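Local coordinates for protein sorting nexin-3 (Saccharomyces cerevisiae, PDB 1OCS) that binds phosphatidylinositol 3-phosphate through its PX domain and serves in the retrieval machinery that keeps late Golgi membrane proteins in place, at residues Phe71-Ser76 against Phe154-Lys159; Phe35-Val40 against Ile63-Leu68; Ser83-Phe88 against Thr133-Val138. All blocks are in the same frame, centred on the assembly; numbering follows the deposited sequence.

Interaction 1. Residues Phe71-Ser76 against Phe154-Lys159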
loop_
_atom_site.group_PDB
_atom_site.type_symbol
_atom_site.label_atom_id
_atom_site.label_comp_id
_atom_site.label_asym_id
_atom_site.label_seq_id
_atom_site.Cartn_x
_atom_site.Cartn_y
_atom_site.Cartn_z
ATOM N N PHE A 71 -9.308 -4.935 11.716
ATOM C CA PHE A 71 -9.537 -5.513 10.395
ATOM C C PHE A 71 -10.785 -6.393 10.401
ATOM O O PHE A 71 -11.216 -6.854 11.455
ATOM C CB PHE A 71 -8.315 -6.312 9.939
ATOM C CG PHE A 71 -7.146 -5.449 9.545
ATOM C CD1 PHE A 71 -6.415 -4.758 10.506
ATOM C CD2 PHE A 71 -6.787 -5.312 8.206
ATOM C CE1 PHE A 71 -5.345 -3.943 10.142
ATOM C CE2 PHE A 71 -5.717 -4.500 7.832
ATOM C CZ PHE A 71 -4.995 -3.814 8.801
ATOM N N HIS A 72 -11.350 -6.629 9.218
ATOM C CA HIS A 72 -12.583 -7.405 9.092
ATOM C C HIS A 72 -12.419 -8.836 8.580
ATOM O O HIS A 72 -13.368 -9.616 8.604
ATOM C CB HIS A 72 -13.559 -6.646 8.192
ATOM C CG HIS A 72 -13.737 -5.211 8.581
ATOM N ND1 HIS A 72 -14.569 -4.814 9.604
ATOM C CD2 HIS A 72 -13.138 -4.085 8.125
ATOM C CE1 HIS A 72 -14.476 -3.505 9.764
ATOM N NE2 HIS A 72 -13.613 -3.040 8.879
ATOM N N LYS A 73 -11.228 -9.173 8.101
ATOM C CA LYS A 73 -10.964 -10.520 7.616
ATOM C C LYS A 73 -9.484 -10.841 7.793
ATOM O O LYS A 73 -8.664 -9.938 7.943
ATOM C CB LYS A 73 -11.415 -10.671 6.154
ATOM C CG LYS A 73 -10.856 -9.663 5.167
ATOM C CD LYS A 73 -11.797 -9.550 3.965
ATOM C CE LYS A 73 -11.156 -8.843 2.790
ATOM N NZ LYS A 73 -10.159 -9.717 2.108
ATOM N N ARG A 74 -9.154 -12.128 7.799
ATOM C CA ARG A 74 -7.783 -12.570 8.014
ATOM C C ARG A 74 -6.855 -12.295 6.849
ATOM O O ARG A 74 -5.753 -11.783 7.034
ATOM C CB ARG A 74 -7.770 -14.068 8.336
ATOM C CG ARG A 74 -6.395 -14.675 8.648
ATOM C CD ARG A 74 -6.564 -16.153 9.012
ATOM N NE ARG A 74 -5.330 -16.833 9.396
ATOM C CZ ARG A 74 -4.737 -16.736 10.584
ATOM N NH1 ARG A 74 -5.250 -15.971 11.539
ATOM N NH2 ARG A 74 -3.635 -17.432 10.823
ATOM N N VAL A 75 -7.310 -12.626 5.647
ATOM C CA VAL A 75 -6.498 -12.453 4.452
ATOM C C VAL A 75 -7.060 -11.432 3.463
ATOM O O VAL A 75 -8.246 -11.442 3.145
ATOM C CB VAL A 75 -6.330 -13.811 3.717
ATOM C CG1 VAL A 75 -5.467 -13.640 2.478
ATOM C CG2 VAL A 75 -5.712 -14.835 4.664
ATOM N N SER A 76 -6.193 -10.545 2.989
ATOM C CA SER A 76 -6.589 -9.546 2.005
ATOM C C SER A 76 -5.577 -9.535 0.869
ATOM O O SER A 76 -4.367 -9.517 1.094
ATOM C CB SER A 76 -6.682 -8.156 2.638
ATOM O OG SER A 76 -7.839 -8.049 3.450
ATOM N N PHE A 154 -7.167 0.687 2.896
ATOM C CA PHE A 154 -6.145 0.582 1.853
ATOM C C PHE A 154 -5.737 -0.864 1.609
ATOM O O PHE A 154 -5.416 -1.256 0.484
ATOM C CB PHE A 154 -4.902 1.379 2.237
ATOM C CG PHE A 154 -3.842 1.396 1.166
ATOM C CD1 PHE A 154 -4.065 2.061 -0.040
ATOM C CD2 PHE A 154 -2.622 0.749 1.361
ATOM C CE1 PHE A 154 -3.088 2.083 -1.036
ATOM C CE2 PHE A 154 -1.640 0.763 0.370
ATOM C CZ PHE A 154 -1.874 1.434 -0.833
ATOM N N ILE A 155 -5.741 -1.650 2.678
ATOM C CA ILE A 155 -5.364 -3.055 2.602
ATOM C C ILE A 155 -6.512 -3.979 2.178
ATOM O O ILE A 155 -6.299 -4.926 1.426
ATOM C CB ILE A 155 -4.818 -3.532 3.974
ATOM C CG1 ILE A 155 -3.441 -2.906 4.224
ATOM C CG2 ILE A 155 -4.767 -5.066 4.033
ATOM C CD1 ILE A 155 -2.921 -3.102 5.637
ATOM N N GLU A 156 -7.723 -3.687 2.647
ATOM C CA GLU A 156 -8.886 -4.530 2.374
ATOM C C GLU A 156 -9.768 -4.267 1.154
ATOM O O GLU A 156 -10.204 -5.209 0.496
ATOM C CB GLU A 156 -9.803 -4.553 3.603
ATOM C CG GLU A 156 -9.215 -5.244 4.822
ATOM C CD GLU A 156 -10.211 -5.346 5.968
ATOM O OE1 GLU A 156 -9.965 -6.138 6.899
ATOM O OE2 GLU A 156 -11.239 -4.634 5.941
ATOM N N ALA A 157 -10.052 -3.003 0.863
ATOM C CA ALA A 157 -10.935 -2.671 -0.253
ATOM C C ALA A 157 -10.453 -3.164 -1.607
ATOM O O ALA A 157 -9.263 -3.098 -1.920
ATOM C CB ALA A 157 -11.162 -1.161 -0.301
ATOM N N GLU A 158 -11.377 -3.668 -2.417
ATOM C CA GLU A 158 -11.004 -4.134 -3.745
ATOM C C GLU A 158 -10.493 -2.918 -4.509
ATOM O O GLU A 158 -9.490 -2.986 -5.215
ATOM C CB GLU A 158 -12.203 -4.733 -4.477
ATOM C CG GLU A 158 -11.872 -5.156 -5.895
ATOM C CD GLU A 158 -13.050 -5.762 -6.624
ATOM O OE1 GLU A 158 -12.900 -6.071 -7.825
ATOM O OE2 GLU A 158 -14.121 -5.931 -6.001
ATOM N N LYS A 159 -11.196 -1.801 -4.350
ATOM C CA LYS A 159 -10.819 -0.556 -5.000
ATOM C C LYS A 159 -10.669 0.526 -3.936
ATOM O O LYS A 159 -11.613 0.826 -3.205
ATOM C CB LYS A 159 -11.887 -0.147 -6.019
ATOM C CG LYS A 159 -11.531 1.093 -6.822
ATOM C CD LYS A 159 -12.561 1.381 -7.907
ATOM C CE LYS A 159 -12.146 2.577 -8.749
ATOM N NZ LYS A 159 -10.783 2.383 -9.328
#
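Glu-156, in the last turn of helix 149-156, reaches with its carboxylate to the start of the 71-76 segment and takes hold of the backbone there. Its OE1 accepts the N-H of His-72 at 2.7 Å on the syn lone pair, the side of the other oxygen, and the bond is nearly straight, 162° at the hydrogen. The second oxygen, OE2, lies at the edge of the imidazole, 2.9 Å from His-72 CD2 and near the ring plane; that is very short for a carbon, and which way round the ring sits is doubtful. As modelled, His-72 NE2 stays 4.1 Å from Glu-156 OE2, and the ring and carboxylate planes are turned 54° apart. On the neighbouring residue, Phe-71 CB and CD2 both lie 3.5 Å from Glu-156 OE1.

The methyl end of Ile-155 supplies the apolar half. Ile-155 CD1 touches the Phe-71 ring at its edge, 3.8 Å from Phe-71 CE2, the two side chains meeting at about a right angle. At the start of the strand, Ser-76 OG lies against the stem of the glutamate, 3.4 Å from Glu-156 CG.

What lets Glu-156 reach this far is its chain shape: CG is anti to the carbonyl carbon (chi1 -67°) and the chain beyond it is extended. Lys-73 is held within its own segment, NZ donating to the carbonyl of Val-75 and to Ser-76 OG, while Phe-71 also packs on Val-152 of helix 149-156 and on Leu-36 and Thr-66 of the sheet.

The contact thus fastens the end of helix 149-156 to the turn that leads into strand 75-81. The charge of Glu-156 is met by a backbone N-H, with Lys-73 NZ 6.0 Å from Glu-156 OE1, near enough that it may add a modest electrostatic pull without a direct salt bridge.

Interaction 2. Residues Phe35-Val40 against Ile63-Leu68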
loop_
_atom_site.group_PDB
_atom_site.type_symbol
_atom_site.label_atom_id
_atom_site.label_comp_id
_atom_site.label_asym_id
_atom_site.label_seq_id
_atom_site.Cartn_x
_atom_site.Cartn_y
_atom_site.Cartn_z
ATOM N N PHE A 35 -0.887 -9.809 15.247
ATOM C CA PHE A 35 0.137 -9.944 14.227
ATOM C C PHE A 35 -0.399 -9.387 12.922
ATOM O O PHE A 35 -1.612 -9.344 12.699
ATOM C CB PHE A 35 0.536 -11.418 14.032
ATOM C CG PHE A 35 -0.450 -12.219 13.213
ATOM C CD1 PHE A 35 -0.372 -12.235 11.821
ATOM C CD2 PHE A 35 -1.466 -12.941 13.833
ATOM C CE1 PHE A 35 -1.297 -12.962 11.058
ATOM C CE2 PHE A 35 -2.392 -13.667 13.082
ATOM C CZ PHE A 35 -2.308 -13.677 11.692
ATOM N N LEU A 36 0.518 -8.941 12.078
ATOM C CA LEU A 36 0.171 -8.436 10.762
ATOM C C LEU A 36 1.356 -8.726 9.860
ATOM O O LEU A 36 2.484 -8.311 10.139
ATOM C CB LEU A 36 -0.130 -6.929 10.782
ATOM C CG LEU A 36 -0.587 -6.386 9.413
ATOM C CD1 LEU A 36 -1.543 -5.204 9.591
ATOM C CD2 LEU A 36 0.636 -5.981 8.588
ATOM N N GLU A 37 1.094 -9.473 8.798
ATOM C CA GLU A 37 2.109 -9.817 7.817
ATOM C C GLU A 37 1.689 -9.082 6.552
ATOM O O GLU A 37 0.508 -9.051 6.215
ATOM C CB GLU A 37 2.101 -11.325 7.542
ATOM C CG GLU A 37 2.286 -12.189 8.779
ATOM C CD GLU A 37 1.764 -13.599 8.582
ATOM O OE1 GLU A 37 1.775 -14.377 9.557
ATOM O OE2 GLU A 37 1.340 -13.929 7.452
ATOM N N ILE A 38 2.638 -8.478 5.855
ATOM C CA ILE A 38 2.280 -7.790 4.631
ATOM C C ILE A 38 3.448 -7.725 3.677
ATOM O O ILE A 38 4.611 -7.602 4.084
ATOM C CB ILE A 38 1.752 -6.363 4.908
ATOM C CG1 ILE A 38 1.100 -5.803 3.640
ATOM C CG2 ILE A 38 2.885 -5.459 5.380
ATOM C CD1 ILE A 38 0.144 -4.645 3.908
ATOM N N GLU A 39 3.125 -7.822 2.395
ATOM C CA GLU A 39 4.129 -7.777 1.355
ATOM C C GLU A 39 3.551 -7.146 0.096
ATOM O O GLU A 39 2.364 -7.292 -0.199
ATOM C CB GLU A 39 4.619 -9.198 1.049
ATOM C CG GLU A 39 5.608 -9.283 -0.104
ATOM C CD GLU A 39 6.116 -10.699 -0.343
ATOM O OE1 GLU A 39 6.921 -10.893 -1.283
ATOM O OE2 GLU A 39 5.711 -11.612 0.413
ATOM N N VAL A 40 4.399 -6.422 -0.623
ATOM C CA VAL A 40 4.014 -5.796 -1.879
ATOM C C VAL A 40 4.878 -6.506 -2.909
ATOM O O VAL A 40 6.100 -6.522 -2.791
ATOM C CB VAL A 40 4.328 -4.285 -1.885
ATOM C CG1 VAL A 40 3.922 -3.671 -3.230
ATOM C CG2 VAL A 40 3.582 -3.598 -0.744
ATOM N N ILE A 63 -0.458 -8.308 -0.311
ATOM C CA ILE A 63 -1.023 -9.480 0.339
ATOM C C ILE A 63 -0.790 -9.281 1.828
ATOM O O ILE A 63 0.333 -9.014 2.264
ATOM C CB ILE A 63 -0.366 -10.795 -0.153
ATOM C CG1 ILE A 63 -0.925 -11.973 0.651
ATOM C CG2 ILE A 63 1.146 -10.708 -0.060
ATOM C CD1 ILE A 63 -0.275 -13.308 0.334
ATOM N N CYS A 64 -1.863 -9.399 2.603
ATOM C CA CYS A 64 -1.803 -9.190 4.040
ATOM C C CYS A 64 -2.571 -10.254 4.820
ATOM O O CYS A 64 -3.637 -10.702 4.394
ATOM C CB CYS A 64 -2.373 -7.798 4.360
ATOM S SG CYS A 64 -2.465 -7.339 6.119
ATOM N N ARG A 65 -2.008 -10.665 5.951
ATOM C CA ARG A 65 -2.642 -11.633 6.848
ATOM C C ARG A 65 -2.592 -10.988 8.215
ATOM O O ARG A 65 -1.551 -10.478 8.620
ATOM C CB ARG A 65 -1.870 -12.949 6.917
ATOM C CG ARG A 65 -2.233 -13.967 5.866
ATOM C CD ARG A 65 -2.186 -15.368 6.484
ATOM N NE ARG A 65 -0.987 -15.554 7.302
ATOM C CZ ARG A 65 -0.701 -16.666 7.971
ATOM N NH1 ARG A 65 0.414 -16.741 8.693
ATOM N NH2 ARG A 65 -1.527 -17.704 7.915
ATOM N N THR A 66 -3.699 -11.012 8.942
ATOM C CA THR A 66 -3.698 -10.388 10.252
ATOM C C THR A 66 -4.847 -10.885 11.114
ATOM O O THR A 66 -5.782 -11.511 10.610
ATOM C CB THR A 66 -3.813 -8.845 10.108
ATOM O OG1 THR A 66 -3.646 -8.221 11.385
ATOM C CG2 THR A 66 -5.185 -8.463 9.554
ATOM N N ASN A 67 -4.755 -10.621 12.416
ATOM C CA ASN A 67 -5.819 -10.972 13.349
ATOM C C ASN A 67 -6.155 -9.722 14.179
ATOM O O ASN A 67 -6.832 -9.809 15.204
ATOM C CB ASN A 67 -5.394 -12.130 14.264
ATOM C CG ASN A 67 -4.317 -11.733 15.251
ATOM O OD1 ASN A 67 -3.671 -10.693 15.103
ATOM N ND2 ASN A 67 -4.108 -12.572 16.265
ATOM N N LEU A 68 -5.675 -8.560 13.727
ATOM C CA LEU A 68 -5.937 -7.289 14.419
ATOM C C LEU A 68 -7.436 -6.985 14.459
ATOM O O LEU A 68 -8.134 -7.112 13.451
ATOM C CB LEU A 68 -5.195 -6.140 13.729
ATOM C CG LEU A 68 -3.675 -6.099 13.923
ATOM C CD1 LEU A 68 -3.045 -5.088 12.964
ATOM C CD2 LEU A 68 -3.362 -5.739 15.371
#
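Phe-35 and Asn-67 meet at the open end of the hairpin, where the phenyl ring lies back across the other strand with the backbone of Thr-66 and Asn-67 over one face. The ring gets there because CG sits between the backbone N and the carbonyl carbon (chi1 78°). Its plane makes 39° with the Asn-67 amide, whose OD1 accepts the Phe-35 N-H at 2.9 Å. The Phe-35 carbonyl in turn takes the hydroxyl of Thr-66, OG1 to O 2.7 Å, while that same OG1 accepts from Leu-68 N, closing an ST turn.

Glu-37 and Arg-65, a hydrogen-bonded pair, run side by side on one face of the sheet. The arginine, bent at chi2 and chi3, grips the carboxylate side-on in a two-pronged salt bridge: Arg-65 NE reaches Glu-37 OE2 at 2.8 Å and Arg-65 NH1 reaches Glu-37 OE1 at 2.9 Å, with the two planar groups 40° apart. Backbone bonds in both directions between these residues, and between Glu-39 and Ile-63, fix the antiparallel register.

The opposite face, with Leu-36, Ile-38, Cys-64 and Thr-66, is mostly apolar. Leu-36 lays CG 3.9 Å from Cys-64 SG and meets Leu-68, just past the strand, at about a right angle, CD1 to CD1 3.7 Å.

Strand 57-66 is central in the three-stranded sheet, bonded to strand 75-81 beyond. On the Leu-36 and Ile-38 face lie Met-135 and Ala-139 of helix 121-139 and Ile-155 of helix 149-156.

Interaction 3. Residues Ser83-Phe88 against Thr133-Val138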
loop_
_atom_site.group_PDB
_atom_site.type_symbol
_atom_site.label_atom_id
_atom_site.label_comp_id
_atom_site.label_asym_id
_atom_site.label_seq_id
_atom_site.Cartn_x
_atom_site.Cartn_y
_atom_site.Cartn_z
ATOM N N SER A 83 0.095 5.445 -7.726
ATOM C CA SER A 83 -0.707 6.617 -7.384
ATOM C C SER A 83 -1.648 6.331 -6.211
ATOM O O SER A 83 -1.999 7.243 -5.465
ATOM C CB SER A 83 -1.508 7.100 -8.601
ATOM O OG SER A 83 -2.307 6.069 -9.137
ATOM N N ASP A 84 -2.058 5.072 -6.044
ATOM C CA ASP A 84 -2.933 4.725 -4.927
ATOM C C ASP A 84 -2.146 4.860 -3.621
ATOM O O ASP A 84 -2.690 5.292 -2.606
ATOM C CB ASP A 84 -3.476 3.295 -5.062
ATOM C CG ASP A 84 -4.488 3.153 -6.193
ATOM O OD1 ASP A 84 -5.328 4.062 -6.374
ATOM O OD2 ASP A 84 -4.450 2.125 -6.892
ATOM N N PHE A 85 -0.871 4.475 -3.651
ATOM C CA PHE A 85 -0.011 4.589 -2.476
ATOM C C PHE A 85 0.168 6.072 -2.137
ATOM O O PHE A 85 0.179 6.457 -0.962
ATOM C CB PHE A 85 1.365 3.963 -2.748
ATOM C CG PHE A 85 1.390 2.457 -2.642
ATOM C CD1 PHE A 85 1.715 1.837 -1.438
ATOM C CD2 PHE A 85 1.110 1.663 -3.750
ATOM C CE1 PHE A 85 1.766 0.443 -1.336
ATOM C CE2 PHE A 85 1.159 0.264 -3.657
ATOM C CZ PHE A 85 1.487 -0.343 -2.448
ATOM N N GLU A 86 0.314 6.900 -3.169
ATOM C CA GLU A 86 0.484 8.334 -2.960
ATOM C C GLU A 86 -0.757 8.926 -2.309
ATOM O O GLU A 86 -0.663 9.753 -1.403
ATOM C CB GLU A 86 0.750 9.053 -4.286
ATOM C CG GLU A 86 2.145 8.833 -4.846
ATOM C CD GLU A 86 2.357 9.555 -6.171
ATOM O OE1 GLU A 86 1.607 9.285 -7.136
ATOM O OE2 GLU A 86 3.275 10.394 -6.241
ATOM N N PHE A 87 -1.923 8.512 -2.789
ATOM C CA PHE A 87 -3.173 8.998 -2.232
ATOM C C PHE A 87 -3.309 8.489 -0.799
ATOM O O PHE A 87 -3.734 9.221 0.089
ATOM C CB PHE A 87 -4.356 8.509 -3.068
ATOM C CG PHE A 87 -5.675 9.064 -2.624
ATOM C CD1 PHE A 87 -5.901 10.437 -2.631
ATOM C CD2 PHE A 87 -6.690 8.220 -2.190
ATOM C CE1 PHE A 87 -7.122 10.960 -2.208
ATOM C CE2 PHE A 87 -7.917 8.735 -1.765
ATOM C CZ PHE A 87 -8.130 10.106 -1.774
ATOM N N PHE A 88 -2.935 7.231 -0.579
ATOM C CA PHE A 88 -3.007 6.624 0.749
ATOM C C PHE A 88 -2.139 7.386 1.754
ATOM O O PHE A 88 -2.572 7.643 2.878
ATOM C CB PHE A 88 -2.567 5.154 0.679
ATOM C CG PHE A 88 -2.350 4.509 2.025
ATOM C CD1 PHE A 88 -3.377 4.440 2.960
ATOM C CD2 PHE A 88 -1.115 3.954 2.348
ATOM C CE1 PHE A 88 -3.181 3.825 4.200
ATOM C CE2 PHE A 88 -0.907 3.336 3.583
ATOM C CZ PHE A 88 -1.947 3.273 4.510
ATOM N N THR A 133 9.013 -2.387 1.443
ATOM C CA THR A 133 9.641 -1.911 2.671
ATOM C C THR A 133 8.791 -0.834 3.346
ATOM O O THR A 133 8.596 -0.856 4.564
ATOM C CB THR A 133 11.047 -1.339 2.379
ATOM O OG1 THR A 133 11.891 -2.390 1.897
ATOM C CG2 THR A 133 11.663 -0.742 3.637
ATOM N N TRP A 134 8.283 0.101 2.548
ATOM C CA TRP A 134 7.455 1.192 3.057
ATOM C C TRP A 134 6.185 0.655 3.721
ATOM O O TRP A 134 5.828 1.062 4.827
ATOM C CB TRP A 134 7.062 2.126 1.907
ATOM C CG TRP A 134 6.393 3.403 2.345
ATOM C CD1 TRP A 134 7.007 4.537 2.791
ATOM C CD2 TRP A 134 4.985 3.675 2.367
ATOM N NE1 TRP A 134 6.072 5.500 3.085
ATOM C CE2 TRP A 134 4.822 4.998 2.835
ATOM C CE3 TRP A 134 3.843 2.927 2.036
ATOM C CZ2 TRP A 134 3.562 5.597 2.980
ATOM C CZ3 TRP A 134 2.590 3.521 2.181
ATOM C CH2 TRP A 134 2.461 4.846 2.649
ATOM N N MET A 135 5.507 -0.261 3.037
ATOM C CA MET A 135 4.267 -0.831 3.548
ATOM C C MET A 135 4.466 -1.594 4.856
ATOM O O MET A 135 3.645 -1.487 5.765
ATOM C CB MET A 135 3.644 -1.748 2.492
ATOM C CG MET A 135 2.139 -1.892 2.594
ATOM S SD MET A 135 1.268 -0.298 2.548
ATOM C CE MET A 135 0.058 -0.572 3.812
ATOM N N GLN A 136 5.553 -2.359 4.959
ATOM C CA GLN A 136 5.814 -3.118 6.181
ATOM C C GLN A 136 6.117 -2.164 7.329
ATOM O O GLN A 136 5.771 -2.429 8.482
ATOM C CB GLN A 136 6.985 -4.087 5.975
ATOM C CG GLN A 136 6.745 -5.091 4.847
ATOM C CD GLN A 136 7.829 -6.144 4.742
ATOM O OE1 GLN A 136 8.955 -5.945 5.200
ATOM N NE2 GLN A 136 7.499 -7.269 4.121
ATOM N N SER A 137 6.752 -1.043 7.004
ATOM C CA SER A 137 7.090 -0.034 7.996
ATOM C C SER A 137 5.826 0.667 8.499
ATOM O O SER A 137 5.631 0.850 9.704
ATOM C CB SER A 137 8.048 0.986 7.377
ATOM O OG SER A 137 8.329 2.032 8.279
ATOM N N VAL A 138 4.960 1.054 7.571
ATOM C CA VAL A 138 3.725 1.732 7.932
ATOM C C VAL A 138 2.710 0.802 8.600
ATOM O O VAL A 138 2.201 1.113 9.675
ATOM C CB VAL A 138 3.083 2.391 6.692
ATOM C CG1 VAL A 138 1.667 2.869 7.016
ATOM C CG2 VAL A 138 3.956 3.569 6.234
#
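Phe-88 has the most surface buried here, and its nearest partner in the other segment is Trp-134. The phenylalanine ring meets the six-membered ring of the indole rim to rim, the planes nearly perpendicular at 87° and the centroids 5.9 Å apart; neither ring covers the face of the other. Phe-88 CD2 comes to the far edge of the indole, 3.7 Å from Trp-134 CH2. Both residues hold their CG anti to the backbone N (chi1 169° for Phe-88), which sends the two rings from their helices into the gap between them.

Phe-85, one turn earlier, approaches the same indole from its own rim, with CD1 4.1 Å from Trp-134 CZ3, which lies near the phenyl plane. Phe-85 CE1 also reaches Met-135 SD at 4.0 Å. The methionine, bent at chi2 and chi3, brings its sulfur beside both phenylalanines, obliquely to each ring, 5.3 Å from the Phe-85 centroid; its methyl CE lies 4.0 Å from Phe-88 CE2. These are Met-aromatic contacts. Val-138 adds a lighter touch, CG1 to Phe-88 CE2.

The segment axes come no closer than 12.9 Å, at 29°, so long side chains span the distance instead of closely packed backbones. Phe-154 of helix 149-156 joins from another side, stacked on Phe-88 and edge-to-face with Phe-85. Trp-134 NE1 is hydrogen-bonded to the carbonyl of Pro-107.

Between the segments the chemistry is wholly apolar and aromatic, with all five touching residues buried. Helix 82-89 also carries Ser-83, which binds phosphatidylinositol 3-phosphate, and Arg-81, which also binds it, immediately precedes the helix; helix 121-139 carries the lipid-binding Arg-127, so an apolar core links two elements of the site.

Overall arrangement
Interaction 3 is the core, a buried apolar and aromatic cluster about 4 Å from the chain centre, whereas interactions 1 and 2 lie 11 to 12 Å out, are partly buried and mix polar bonds with apolar contacts. Interaction 2 pairs two strands of the sheet, and interaction 1 ties the start of its third strand to a helix; the two touch through backbone bonds between strands 57-66 and 75-81. Phe-154 carries interaction 1's helix into the Phe-85 and Phe-88 cluster of interaction 3, and Ile-38 and Val-40 of interaction 2 pack on Met-135. Sheet and helices share one apolar interior, with Glu-37 and Arg-65 on the far sheet face and Glu-156 at the helix end.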